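Local coordinates for protein histidyl-trna synthetase (Thermus thermophilus, PDB 1ADJ) that catalyses the ATP-dependent attachment of L-histidine to tRNA(His), releasing AMP and diphosphate, as a homodimeric class II aminoacyl-tRNA synthetase, at residues L39-F44 / V87-E92; R62-T67 / R112-Q117; N176-E181 / L220-M225. One frame throughout, in Å; residues are numbered along the deposited sequence.

In the fold
Interactions 1 and 2 both belong to the catalytic domain and both touch the second subunit, but without touching each other: their nearest atoms are about 7 Å apart. Strand 102-111 links them, since it lies beside strand 37-40 in the large sheet and leads directly into residues 112-117. Interaction 1 is fully buried and makes no hydrogen bond between its segments; methyls meet there and two carbons rest against a buried guanidinium. Interaction 2, partly buried and nearer the bound histidine, joins two loops through a backbone bond and a ring face. Interaction 3, about 37 Å from interaction 1 between centres, is a surface contact in which a tyrosine hydroxyl takes a main-chain N-H.

Interaction 1 of 3, residues L39-F44 / V87-E92; sequences LVTPIF and VRAYLE
Leu39 and Ala89 make the apolar part of this buried contact between the end of strand 37-40 and helix 83-92. The CD1 methyl of Leu39 lies 4.1 Å from Ala89 CB, and Leu39 CG, anti to the backbone N (chi1 179°), extends the branch toward the helix. Beside them, Thr41 turns CG2 to the same alanine.

Around Arg88 the contact changes in kind. Thr41 and Arg88 run past each other in opposite directions, Thr41 CG2 coming within 3.9 Å of Arg88 NH2, while Pro42 CD lies 3.6 Å from that same nitrogen. These are van der Waals contacts; no hydrogen bond joins the two segments. Pro42, following the strand, fits the proline of class II motif 1.

Ionic pairing is left to other partners. Bends at chi2 and chi3 (-86° and -54°) bring Arg88 NH1 round to Glu92 OE1, 2.7 Å away in a salt bridge. NH1 also pairs with Asp11 of the second subunit, and NH2 with Glu45. Three carboxylates therefore surround one buried guanidinium, which probably favours its charged form and ties this junction to the dimer interface.

Interaction 2 of 3, residues R62-T67 / R112-Q117; sequences RKEMFT and RAERPQ
The start of the class II motif 2 loop, between strands 102-111 and 123-132, meets the segment after helix 59-63 where Ala113 binds Glu64. Ala113 N donates to Glu64 O over 2.7 Å with a bent N-H...O angle of 140°, and the donor sits well above the carbonyl plane, 55° out of it. Two CA-H...O contacts flank this bond: Arg112 CA lies 3.3 Å from Glu64 O, and Glu64 CA approaches Ala113 O equally closely.

Phe66 covers the alanine from another side. With CG swung to the side of its own backbone N, the ring turns a face to Ala113 CB, a CH-pi contact 3.8 Å from the Phe66 ring centroid and only 18° off the normal. Phe44 of the second subunit meets this ring edge-to-face. Replacing Phe66 by an alanine would probably strip the methyl of Ala113 of its aromatic cover and leave Phe44 of the other subunit without its ring partner.

Glu64 OE1 stays 5.1 Å from Arg112 NE, without a salt bridge. The side chain of Arg112 is about 5 Å from the bound histidine, and Arg112-Ala113-Glu114, directly after strand 102-111, fits the Arg-x-Glu of the motif 2 signature of class II synthetases.

Interaction 3 of 3, residues N176-E181 / L220-M225; sequences NAYLRE and LGVRPM
Tyr178 reaches from helix 169-183 to the backbone of Arg223, just beyond the Schellman motif that ends helix 211-220. Residues 176-181 and 220-225 both lie between the two parts of the catalytic region, consistent with the insertion domain of this synthetase. Arg223 N donates to Tyr178 OH at 2.8 Å, almost perfectly straight at 175°, and meets the phenol at its edge, near the ring plane. With chi1 at 158°, the tyrosine ring leaves the helix on the side remote from its own N, hydroxyl leading. The side chain of Arg223 crosses that of Tyr178 at about a right angle: its CB is 3.4 Å from the hydroxyl oxygen, but the guanidinium leads away, its plane nearly perpendicular to the ring.

Alongside this polar link, the CG1 branch of Val222 serves two partners. It touches Leu179 CD2 at 3.7 Å and Tyr178 CE2 at 3.9 Å, and so sits against neighbouring residues of the helix.

The next shell fixes both sides. Gly221, with positive phi, makes two bonds back into the last turn of its helix and turns the chain toward Val222; the preceding Leu220 packs on Val182 and Leu183 further along helix 169-183. The Phe228 ring meets that of Tyr178 with planes at about 40°. Tyr175, one turn before Tyr178, touches Val222 and hydrogen-bonds the carbonyl of Arg223, so two tyrosine hydroxyls hold one residue's backbone, Tyr178 OH at Arg223 N and Tyr175 OH at Arg223 O.

Interaction 1 of 3, residues L39-F44 / V87-E92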
# COMPACT_ATOMS: atom_id res chain seq x y z
N LEU A 39 4.84 0.72 10.72
CA LEU A 39 5.19 -0.70 10.63
C LEU A 39 4.13 -1.36 9.78
O LEU A 39 2.95 -1.34 10.12
CB LEU A 39 5.18 -1.32 12.04
CG LEU A 39 5.47 -2.79 12.41
CD1 LEU A 39 4.64 -3.79 11.63
CD2 LEU A 39 6.92 -3.08 12.27
N VAL A 40 4.55 -1.95 8.66
CA VAL A 40 3.61 -2.61 7.76
C VAL A 40 3.80 -4.12 7.84
O VAL A 40 4.88 -4.63 7.59
CB VAL A 40 3.81 -2.15 6.31
CG1 VAL A 40 2.73 -2.73 5.43
CG2 VAL A 40 3.78 -0.63 6.23
N THR A 41 2.75 -4.83 8.26
CA THR A 41 2.80 -6.27 8.38
C THR A 41 2.34 -6.92 7.07
O THR A 41 1.65 -6.27 6.28
CB THR A 41 1.91 -6.77 9.54
OG1 THR A 41 0.57 -6.31 9.35
CG2 THR A 41 2.43 -6.26 10.86
N PRO A 42 2.72 -8.19 6.83
CA PRO A 42 2.34 -8.92 5.62
C PRO A 42 0.82 -8.97 5.41
O PRO A 42 0.06 -8.79 6.36
CB PRO A 42 2.90 -10.31 5.87
CG PRO A 42 4.12 -10.02 6.67
CD PRO A 42 3.61 -9.02 7.66
N ILE A 43 0.40 -9.24 4.19
CA ILE A 43 -1.02 -9.32 3.84
C ILE A 43 -1.69 -10.53 4.50
O ILE A 43 -2.90 -10.54 4.69
CB ILE A 43 -1.19 -9.33 2.31
CG1 ILE A 43 -0.81 -7.97 1.73
CG2 ILE A 43 -2.62 -9.69 1.91
CD1 ILE A 43 -1.79 -6.87 2.02
N PHE A 44 -0.90 -11.55 4.82
CA PHE A 44 -1.44 -12.74 5.47
C PHE A 44 -0.55 -13.22 6.60
O PHE A 44 0.66 -12.94 6.63
CB PHE A 44 -1.75 -13.88 4.47
CG PHE A 44 -0.64 -14.19 3.50
CD1 PHE A 44 0.56 -14.76 3.94
CD2 PHE A 44 -0.78 -13.91 2.15
CE1 PHE A 44 1.59 -15.05 3.04
CE2 PHE A 44 0.25 -14.19 1.23
CZ PHE A 44 1.43 -14.76 1.69
N VAL A 87 0.77 -7.00 17.29
CA VAL A 87 1.26 -7.65 18.51
C VAL A 87 2.22 -8.78 18.15
O VAL A 87 3.23 -9.00 18.83
CB VAL A 87 0.10 -8.19 19.37
CG1 VAL A 87 0.64 -8.81 20.65
CG2 VAL A 87 -0.87 -7.07 19.71
N ARG A 88 1.91 -9.48 17.05
CA ARG A 88 2.73 -10.59 16.55
C ARG A 88 4.09 -10.02 16.16
O ARG A 88 5.13 -10.59 16.49
CB ARG A 88 2.04 -11.23 15.34
CG ARG A 88 2.64 -12.57 14.87
CD ARG A 88 3.80 -12.39 13.88
NE ARG A 88 3.43 -11.55 12.74
CZ ARG A 88 4.24 -10.65 12.19
NH1 ARG A 88 5.46 -10.48 12.65
NH2 ARG A 88 3.79 -9.89 11.20
N ALA A 89 4.07 -8.86 15.50
CA ALA A 89 5.29 -8.19 15.09
C ALA A 89 6.08 -7.74 16.32
O ALA A 89 7.30 -7.94 16.38
CB ALA A 89 4.95 -6.99 14.22
N TYR A 90 5.38 -7.15 17.28
CA TYR A 90 5.99 -6.67 18.53
C TYR A 90 6.75 -7.82 19.18
O TYR A 90 7.92 -7.67 19.56
CB TYR A 90 4.90 -6.16 19.48
CG TYR A 90 5.41 -5.61 20.80
CD1 TYR A 90 5.72 -6.46 21.85
CD2 TYR A 90 5.55 -4.23 20.99
CE1 TYR A 90 6.16 -5.96 23.07
CE2 TYR A 90 5.99 -3.72 22.21
CZ TYR A 90 6.30 -4.59 23.24
OH TYR A 90 6.73 -4.10 24.45
N LEU A 91 6.07 -8.94 19.33
CA LEU A 91 6.66 -10.13 19.93
C LEU A 91 7.88 -10.60 19.14
O LEU A 91 8.99 -10.64 19.67
CB LEU A 91 5.61 -11.25 19.98
CG LEU A 91 4.83 -11.51 21.27
CD1 LEU A 91 4.58 -10.22 22.03
CD2 LEU A 91 3.52 -12.20 20.93
N GLU A 92 7.67 -10.87 17.85
CA GLU A 92 8.74 -11.35 16.97
C GLU A 92 10.01 -10.50 16.93
O GLU A 92 11.11 -11.04 16.95
CB GLU A 92 8.20 -11.53 15.56
CG GLU A 92 9.26 -11.96 14.56
CD GLU A 92 8.71 -12.27 13.19
OE1 GLU A 92 7.48 -12.23 13.02
OE2 GLU A 92 9.52 -12.55 12.28

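Interaction 2 of 3, residues R62-T67 / R112-Q117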
# COMPACT_ATOMS: atom_id res chain seq x y z
N ARG A 62 -14.98 -17.21 12.86
CA ARG A 62 -15.86 -18.31 12.48
C ARG A 62 -16.34 -18.38 11.04
O ARG A 62 -16.48 -19.48 10.50
CB ARG A 62 -17.06 -18.37 13.42
CG ARG A 62 -16.75 -18.90 14.83
CD ARG A 62 -17.96 -18.78 15.76
NE ARG A 62 -19.15 -19.43 15.22
CZ ARG A 62 -20.26 -18.80 14.86
NH1 ARG A 62 -20.35 -17.48 14.98
NH2 ARG A 62 -21.28 -19.48 14.35
N LYS A 63 -16.57 -17.24 10.39
CA LYS A 63 -17.09 -17.28 9.02
C LYS A 63 -16.79 -16.09 8.13
O LYS A 63 -17.42 -15.95 7.08
CB LYS A 63 -18.61 -17.48 9.07
CG LYS A 63 -19.35 -16.37 9.83
CD LYS A 63 -20.86 -16.47 9.67
CE LYS A 63 -21.55 -15.25 10.29
NZ LYS A 63 -23.00 -15.17 9.95
N GLU A 64 -15.84 -15.24 8.50
CA GLU A 64 -15.54 -14.06 7.69
C GLU A 64 -14.07 -13.85 7.31
O GLU A 64 -13.69 -12.76 6.90
CB GLU A 64 -16.07 -12.80 8.38
CG GLU A 64 -17.58 -12.77 8.59
CD GLU A 64 -18.09 -11.44 9.16
OE1 GLU A 64 -17.27 -10.57 9.53
OE2 GLU A 64 -19.33 -11.26 9.22
N MET A 65 -13.26 -14.89 7.41
CA MET A 65 -11.85 -14.75 7.06
C MET A 65 -11.50 -15.51 5.79
O MET A 65 -11.92 -16.65 5.60
CB MET A 65 -10.97 -15.27 8.18
CG MET A 65 -11.11 -14.55 9.49
SD MET A 65 -9.84 -15.10 10.64
CE MET A 65 -10.10 -16.91 10.65
N PHE A 66 -10.74 -14.86 4.91
CA PHE A 66 -10.30 -15.51 3.68
C PHE A 66 -9.09 -16.34 4.06
O PHE A 66 -7.98 -15.82 4.17
CB PHE A 66 -9.90 -14.48 2.63
CG PHE A 66 -11.05 -13.78 1.99
CD1 PHE A 66 -11.99 -14.50 1.26
CD2 PHE A 66 -11.20 -12.40 2.09
CE1 PHE A 66 -13.06 -13.86 0.64
CE2 PHE A 66 -12.26 -11.75 1.48
CZ PHE A 66 -13.19 -12.48 0.75
N THR A 67 -9.32 -17.61 4.36
CA THR A 67 -8.24 -18.49 4.75
C THR A 67 -8.03 -19.55 3.67
O THR A 67 -8.98 -19.98 3.01
CB THR A 67 -8.50 -19.09 6.16
OG1 THR A 67 -7.60 -20.18 6.42
CG2 THR A 67 -9.95 -19.54 6.31
N ARG A 112 -12.27 -9.22 4.57
CA ARG A 112 -13.31 -9.92 5.29
C ARG A 112 -14.29 -10.61 4.35
O ARG A 112 -14.96 -9.96 3.56
CB ARG A 112 -14.05 -8.97 6.23
CG ARG A 112 -13.80 -9.30 7.70
CD ARG A 112 -12.85 -8.32 8.35
NE ARG A 112 -13.58 -7.18 8.87
CZ ARG A 112 -13.37 -6.63 10.06
NH1 ARG A 112 -12.44 -7.12 10.87
NH2 ARG A 112 -14.12 -5.61 10.47
N ALA A 113 -14.36 -11.93 4.45
CA ALA A 113 -15.26 -12.73 3.63
C ALA A 113 -16.70 -12.53 4.05
O ALA A 113 -17.18 -13.18 4.98
CB ALA A 113 -14.88 -14.20 3.73
N GLU A 114 -17.40 -11.61 3.39
CA GLU A 114 -18.79 -11.36 3.72
C GLU A 114 -19.74 -11.84 2.64
O GLU A 114 -19.39 -11.84 1.45
CB GLU A 114 -19.01 -9.88 4.02
CG GLU A 114 -18.37 -9.46 5.34
CD GLU A 114 -18.66 -8.02 5.71
OE1 GLU A 114 -19.81 -7.58 5.53
OE2 GLU A 114 -17.73 -7.34 6.19
N ARG A 115 -20.92 -12.29 3.06
CA ARG A 115 -21.92 -12.81 2.14
C ARG A 115 -22.24 -11.86 0.99
O ARG A 115 -22.70 -10.73 1.20
CB ARG A 115 -23.20 -13.21 2.88
CG ARG A 115 -24.26 -13.88 2.00
CD ARG A 115 -25.24 -14.71 2.81
NE ARG A 115 -24.59 -15.84 3.47
CZ ARG A 115 -25.11 -17.07 3.56
NH1 ARG A 115 -26.30 -17.33 3.05
NH2 ARG A 115 -24.43 -18.03 4.18
N PRO A 116 -21.98 -12.31 -0.24
CA PRO A 116 -22.21 -11.56 -1.48
C PRO A 116 -23.66 -11.12 -1.70
O PRO A 116 -24.59 -11.94 -1.71
CB PRO A 116 -21.73 -12.52 -2.56
CG PRO A 116 -21.94 -13.88 -1.95
CD PRO A 116 -21.44 -13.65 -0.55
N GLN A 117 -23.82 -9.81 -1.82
CA GLN A 117 -25.08 -9.11 -2.06
C GLN A 117 -24.73 -7.67 -1.70
O GLN A 117 -25.39 -7.03 -0.88
CB GLN A 117 -26.22 -9.63 -1.16
CG GLN A 117 -25.97 -9.54 0.33
CD GLN A 117 -27.23 -9.77 1.13
OE1 GLN A 117 -27.94 -8.82 1.48
NE2 GLN A 117 -27.54 -11.03 1.40

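Interaction 3 of 3, residues N176-E181 / L220-M225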
# COMPACT_ATOMS: atom_id res chain seq x y z
N ASN A 176 -21.33 -12.12 31.47
CA ASN A 176 -21.77 -13.19 30.57
C ASN A 176 -22.73 -14.12 31.30
O ASN A 176 -23.80 -14.44 30.78
CB ASN A 176 -20.57 -13.99 30.04
CG ASN A 176 -19.92 -13.34 28.84
OD1 ASN A 176 -20.60 -12.78 27.97
ND2 ASN A 176 -18.59 -13.41 28.77
N ALA A 177 -22.34 -14.52 32.51
CA ALA A 177 -23.18 -15.38 33.35
C ALA A 177 -24.55 -14.74 33.54
O ALA A 177 -25.58 -15.39 33.35
CB ALA A 177 -22.51 -15.60 34.71
N TYR A 178 -24.56 -13.46 33.88
CA TYR A 178 -25.78 -12.68 34.08
C TYR A 178 -26.66 -12.76 32.83
O TYR A 178 -27.86 -13.04 32.93
CB TYR A 178 -25.42 -11.22 34.38
CG TYR A 178 -26.52 -10.21 34.11
CD1 TYR A 178 -27.60 -10.07 34.98
CD2 TYR A 178 -26.49 -9.41 32.96
CE1 TYR A 178 -28.62 -9.16 34.73
CE2 TYR A 178 -27.51 -8.49 32.70
CZ TYR A 178 -28.57 -8.37 33.59
OH TYR A 178 -29.59 -7.48 33.35
N LEU A 179 -26.06 -12.53 31.67
CA LEU A 179 -26.77 -12.56 30.39
C LEU A 179 -27.41 -13.92 30.14
O LEU A 179 -28.55 -13.99 29.67
CB LEU A 179 -25.82 -12.20 29.25
CG LEU A 179 -25.34 -10.75 29.19
CD1 LEU A 179 -24.14 -10.62 28.29
CD2 LEU A 179 -26.47 -9.85 28.72
N ARG A 180 -26.69 -14.99 30.46
CA ARG A 180 -27.22 -16.33 30.28
C ARG A 180 -28.42 -16.54 31.19
O ARG A 180 -29.49 -16.93 30.74
CB ARG A 180 -26.16 -17.40 30.56
CG ARG A 180 -25.08 -17.47 29.50
CD ARG A 180 -24.00 -18.50 29.82
NE ARG A 180 -22.89 -18.44 28.86
CZ ARG A 180 -21.65 -18.07 29.17
NH1 ARG A 180 -21.34 -17.72 30.42
NH2 ARG A 180 -20.72 -18.01 28.23
N GLU A 181 -28.27 -16.19 32.47
CA GLU A 181 -29.34 -16.34 33.45
C GLU A 181 -30.62 -15.59 33.09
O GLU A 181 -31.72 -16.11 33.27
CB GLU A 181 -28.85 -15.92 34.83
CG GLU A 181 -27.81 -16.87 35.42
CD GLU A 181 -27.14 -16.34 36.68
OE1 GLU A 181 -27.60 -15.32 37.24
OE2 GLU A 181 -26.14 -16.95 37.12
N LEU A 220 -36.87 -7.05 28.86
CA LEU A 220 -36.23 -7.80 29.93
C LEU A 220 -35.44 -6.90 30.88
O LEU A 220 -35.07 -7.33 31.97
CB LEU A 220 -35.30 -8.87 29.36
CG LEU A 220 -35.91 -10.23 29.00
CD1 LEU A 220 -34.81 -11.16 28.51
CD2 LEU A 220 -36.61 -10.83 30.21
N GLY A 221 -35.18 -5.67 30.45
CA GLY A 221 -34.44 -4.74 31.28
C GLY A 221 -33.01 -5.20 31.51
O GLY A 221 -32.52 -5.20 32.65
N VAL A 222 -32.35 -5.62 30.43
CA VAL A 222 -30.97 -6.08 30.51
C VAL A 222 -30.07 -4.91 30.89
O VAL A 222 -30.07 -3.87 30.22
CB VAL A 222 -30.50 -6.70 29.18
CG1 VAL A 222 -29.09 -7.26 29.32
CG2 VAL A 222 -31.46 -7.80 28.76
N ARG A 223 -29.33 -5.09 31.97
CA ARG A 223 -28.43 -4.08 32.51
C ARG A 223 -27.09 -4.00 31.76
O ARG A 223 -26.52 -5.02 31.39
CB ARG A 223 -28.21 -4.40 33.98
CG ARG A 223 -27.34 -3.43 34.74
CD ARG A 223 -27.40 -3.72 36.24
NE ARG A 223 -28.18 -2.73 36.97
CZ ARG A 223 -29.51 -2.66 36.98
NH1 ARG A 223 -30.24 -3.54 36.29
NH2 ARG A 223 -30.12 -1.72 37.68
N PRO A 224 -26.60 -2.77 31.51
CA PRO A 224 -25.35 -2.44 30.81
C PRO A 224 -24.11 -3.08 31.42
O PRO A 224 -24.01 -3.22 32.64
CB PRO A 224 -25.27 -0.93 30.97
CG PRO A 224 -26.69 -0.52 30.95
CD PRO A 224 -27.31 -1.53 31.87
N MET A 225 -23.13 -3.38 30.56
CA MET A 225 -21.86 -3.97 30.99
C MET A 225 -21.19 -3.04 32.02
O MET A 225 -20.46 -3.50 32.90
CB MET A 225 -20.95 -4.20 29.78
CG MET A 225 -19.50 -4.57 30.10
SD MET A 225 -19.33 -6.05 31.07
CE MET A 225 -18.09 -5.56 32.30